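Local atomic coordinates of tyrosine-protein phosphatase non-receptor type 18 (Homo sapiens, PDB entry 2OC3), a protein that removes phosphate from phosphotyrosine residues of proteins, acting on autophosphorylated tyrosine kinases that are overexpressed in tumours. Residues A213-A218 with Y248-L253. Residues are numbered along the deposited sequence; the frame is centred on the assembly and turned at random.
Sequences AMVEEA and YVRQLL
Segments 213-218 and 248-253, short pieces of helices 209-222 and 238-254, come nearest in backbone at V215 and R250, with 8.8 Å between V215 CA and R250 CA. Both belong to the classical protein tyrosine phosphatase catalytic domain, in which helices flank a highly twisted mixed sheet; helix 238-254 begins in the loop that probably binds the substrate phosphate, as in related phosphatases, and this contact lies farther along it. M214 and A218 turn to strands 130-133 and 187-196, while V249 and L253 pack on helix 282-296, and R250, which also touches M295 there, spans most of the gap.

With CG anti to its own N (chi1 -174°) and the chain extended as far as NE, R250 reaches straight across to the other helix. On the way its CD passes V215 CG1 at 4.1 Å, the two side chains running in opposite directions. The guanidinium then meets E216 through the aliphatic part of the glutamate: CG sits over one face, 3.5 Å from R250 NH2, and the side chains cross at about a right angle.

No direct hydrogen bond or salt bridge forms. OE2 of E216 is 4.6 Å from R250 NE and well out of the guanidinium plane; no N-H points at it, and any attraction between the opposite charges is probably only long-range. Two waters make the polar links instead. One accepts from R250 NH2 and donates to the backbone O of E216. The other, in plane at the guanidinium edge, accepts from R250 NE at 2.8 Å. This same water donates to E216 OE2 at 2.6 Å.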
loop_
_atom_site.group_PDB
_atom_site.type_symbol
_atom_site.label_atom_id
_atom_site.label_comp_id
_atom_site.label_asym_id
_atom_site.label_seq_id
_atom_site.Cartn_x
_atom_site.Cartn_y
_atom_site.Cartn_z
ATOM N N ALA A 213 -14.508 -0.240 -5.261
ATOM C CA ALA A 213 -15.308 -0.877 -4.208
ATOM C C ALA A 213 -14.419 -1.220 -3.006
ATOM O O ALA A 213 -14.796 -1.051 -1.856
ATOM C CB ALA A 213 -15.985 -2.139 -4.744
ATOM N N MET A 214 -13.208 -1.693 -3.295
ATOM C CA MET A 214 -12.241 -2.042 -2.230
ATOM C C MET A 214 -11.869 -0.808 -1.400
ATOM O O MET A 214 -11.815 -0.880 -0.177
ATOM C CB MET A 214 -11.018 -2.693 -2.870
ATOM C CG MET A 214 -9.993 -3.180 -1.901
ATOM S SD MET A 214 -8.433 -3.567 -2.789
ATOM C CE MET A 214 -7.514 -4.491 -1.527
ATOM N N VAL A 215 -11.556 0.287 -2.093
ATOM C CA VAL A 215 -11.197 1.544 -1.431
ATOM C C VAL A 215 -12.382 2.095 -0.639
ATOM O O VAL A 215 -12.222 2.514 0.505
ATOM C CB VAL A 215 -10.662 2.573 -2.434
ATOM C CG1 VAL A 215 -10.516 3.939 -1.758
ATOM C CG2 VAL A 215 -9.300 2.128 -2.943
ATOM N N GLU A 216 -13.564 2.049 -1.233
ATOM C CA GLU A 216 -14.760 2.512 -0.534
ATOM C C GLU A 216 -14.978 1.738 0.769
ATOM O O GLU A 216 -15.274 2.317 1.826
ATOM C CB GLU A 216 -16.000 2.389 -1.443
ATOM C CG GLU A 216 -15.991 3.331 -2.662
ATOM C CD GLU A 216 -16.893 2.915 -3.792
ATOM O OE1 GLU A 216 -17.584 1.869 -3.717
ATOM O OE2 GLU A 216 -16.890 3.650 -4.818
ATOM N N GLU A 217 -14.856 0.416 0.702
ATOM C CA GLU A 217 -15.035 -0.385 1.898
ATOM C C GLU A 217 -13.928 -0.139 2.915
ATOM O O GLU A 217 -14.178 -0.040 4.116
ATOM C CB GLU A 217 -15.104 -1.855 1.536
ATOM C CG GLU A 217 -15.225 -2.797 2.754
ATOM C CD GLU A 217 -16.457 -2.568 3.643
ATOM O OE1 GLU A 217 -17.505 -2.106 3.167
ATOM O OE2 GLU A 217 -16.383 -2.878 4.851
ATOM N N ALA A 218 -12.677 -0.022 2.475
ATOM C CA ALA A 218 -11.601 0.269 3.407
ATOM C C ALA A 218 -11.880 1.529 4.197
ATOM O O ALA A 218 -11.590 1.607 5.370
ATOM C CB ALA A 218 -10.255 0.429 2.675
ATOM N N TYR A 248 -6.065 8.692 -2.056
ATOM C CA TYR A 248 -5.714 10.113 -1.887
ATOM C C TYR A 248 -6.665 11.014 -2.707
ATOM O O TYR A 248 -7.236 12.007 -2.191
ATOM C CB TYR A 248 -4.257 10.305 -2.294
ATOM C CG TYR A 248 -3.682 11.693 -2.074
ATOM C CD1 TYR A 248 -2.835 11.943 -1.000
ATOM C CD2 TYR A 248 -3.893 12.705 -3.007
ATOM C CE1 TYR A 248 -2.264 13.203 -0.815
ATOM C CE2 TYR A 248 -3.329 13.964 -2.824
ATOM C CZ TYR A 248 -2.533 14.191 -1.723
ATOM O OH TYR A 248 -1.928 15.425 -1.517
ATOM N N VAL A 249 -6.822 10.695 -3.988
ATOM C CA VAL A 249 -7.679 11.494 -4.871
ATOM C C VAL A 249 -9.137 11.414 -4.418
ATOM O O VAL A 249 -9.869 12.428 -4.436
ATOM C CB VAL A 249 -7.483 11.135 -6.341
ATOM C CG1 VAL A 249 -8.442 11.967 -7.236
ATOM C CG2 VAL A 249 -6.026 11.352 -6.736
ATOM N N ARG A 250 -9.577 10.252 -3.968
ATOM C CA ARG A 250 -10.948 10.122 -3.492
ATOM C C ARG A 250 -11.158 10.943 -2.236
ATOM O O ARG A 250 -12.235 11.511 -2.061
ATOM C CB ARG A 250 -11.268 8.659 -3.227
ATOM C CG ARG A 250 -12.716 8.394 -2.854
ATOM C CD ARG A 250 -13.044 6.923 -2.924
ATOM N NE ARG A 250 -14.415 6.693 -2.452
ATOM C CZ ARG A 250 -14.743 6.547 -1.174
ATOM N NH1 ARG A 250 -13.862 6.541 -0.197
ATOM N NH2 ARG A 250 -16.028 6.358 -0.852
ATOM N N GLN A 251 -10.182 11.018 -1.349
ATOM C CA GLN A 251 -10.312 11.840 -0.160
ATOM C C GLN A 251 -10.411 13.313 -0.549
ATOM O O GLN A 251 -11.231 14.045 0.042
ATOM C CB GLN A 251 -9.172 11.603 0.792
ATOM C CG GLN A 251 -9.215 10.199 1.410
ATOM C CD GLN A 251 -10.519 9.919 2.157
ATOM O OE1 GLN A 251 -11.499 9.378 1.615
ATOM N NE2 GLN A 251 -10.517 10.289 3.421
ATOM N N LEU A 252 -9.631 13.761 -1.521
ATOM C CA LEU A 252 -9.772 15.151 -2.017
ATOM C C LEU A 252 -11.182 15.381 -2.533
ATOM O O LEU A 252 -11.816 16.404 -2.254
ATOM C CB LEU A 252 -8.781 15.467 -3.138
ATOM C CG LEU A 252 -7.302 15.556 -2.765
ATOM C CD1 LEU A 252 -6.473 15.832 -4.048
ATOM C CD2 LEU A 252 -7.059 16.587 -1.651
ATOM N N LEU A 253 -11.699 14.440 -3.299
ATOM C CA LEU A 253 -13.018 14.586 -3.918
ATOM C C LEU A 253 -14.101 14.682 -2.859
ATOM O O LEU A 253 -14.961 15.588 -2.892
ATOM C CB LEU A 253 -13.295 13.388 -4.820
ATOM C CG LEU A 253 -14.579 13.378 -5.630
ATOM C CD1 LEU A 253 -14.551 14.508 -6.644
ATOM C CD2 LEU A 253 -14.725 12.030 -6.312
HETATM O O HOH W 1 -16.415 4.989 1.909
HETATM O O HOH W 2 -15.995 6.069 -4.665
#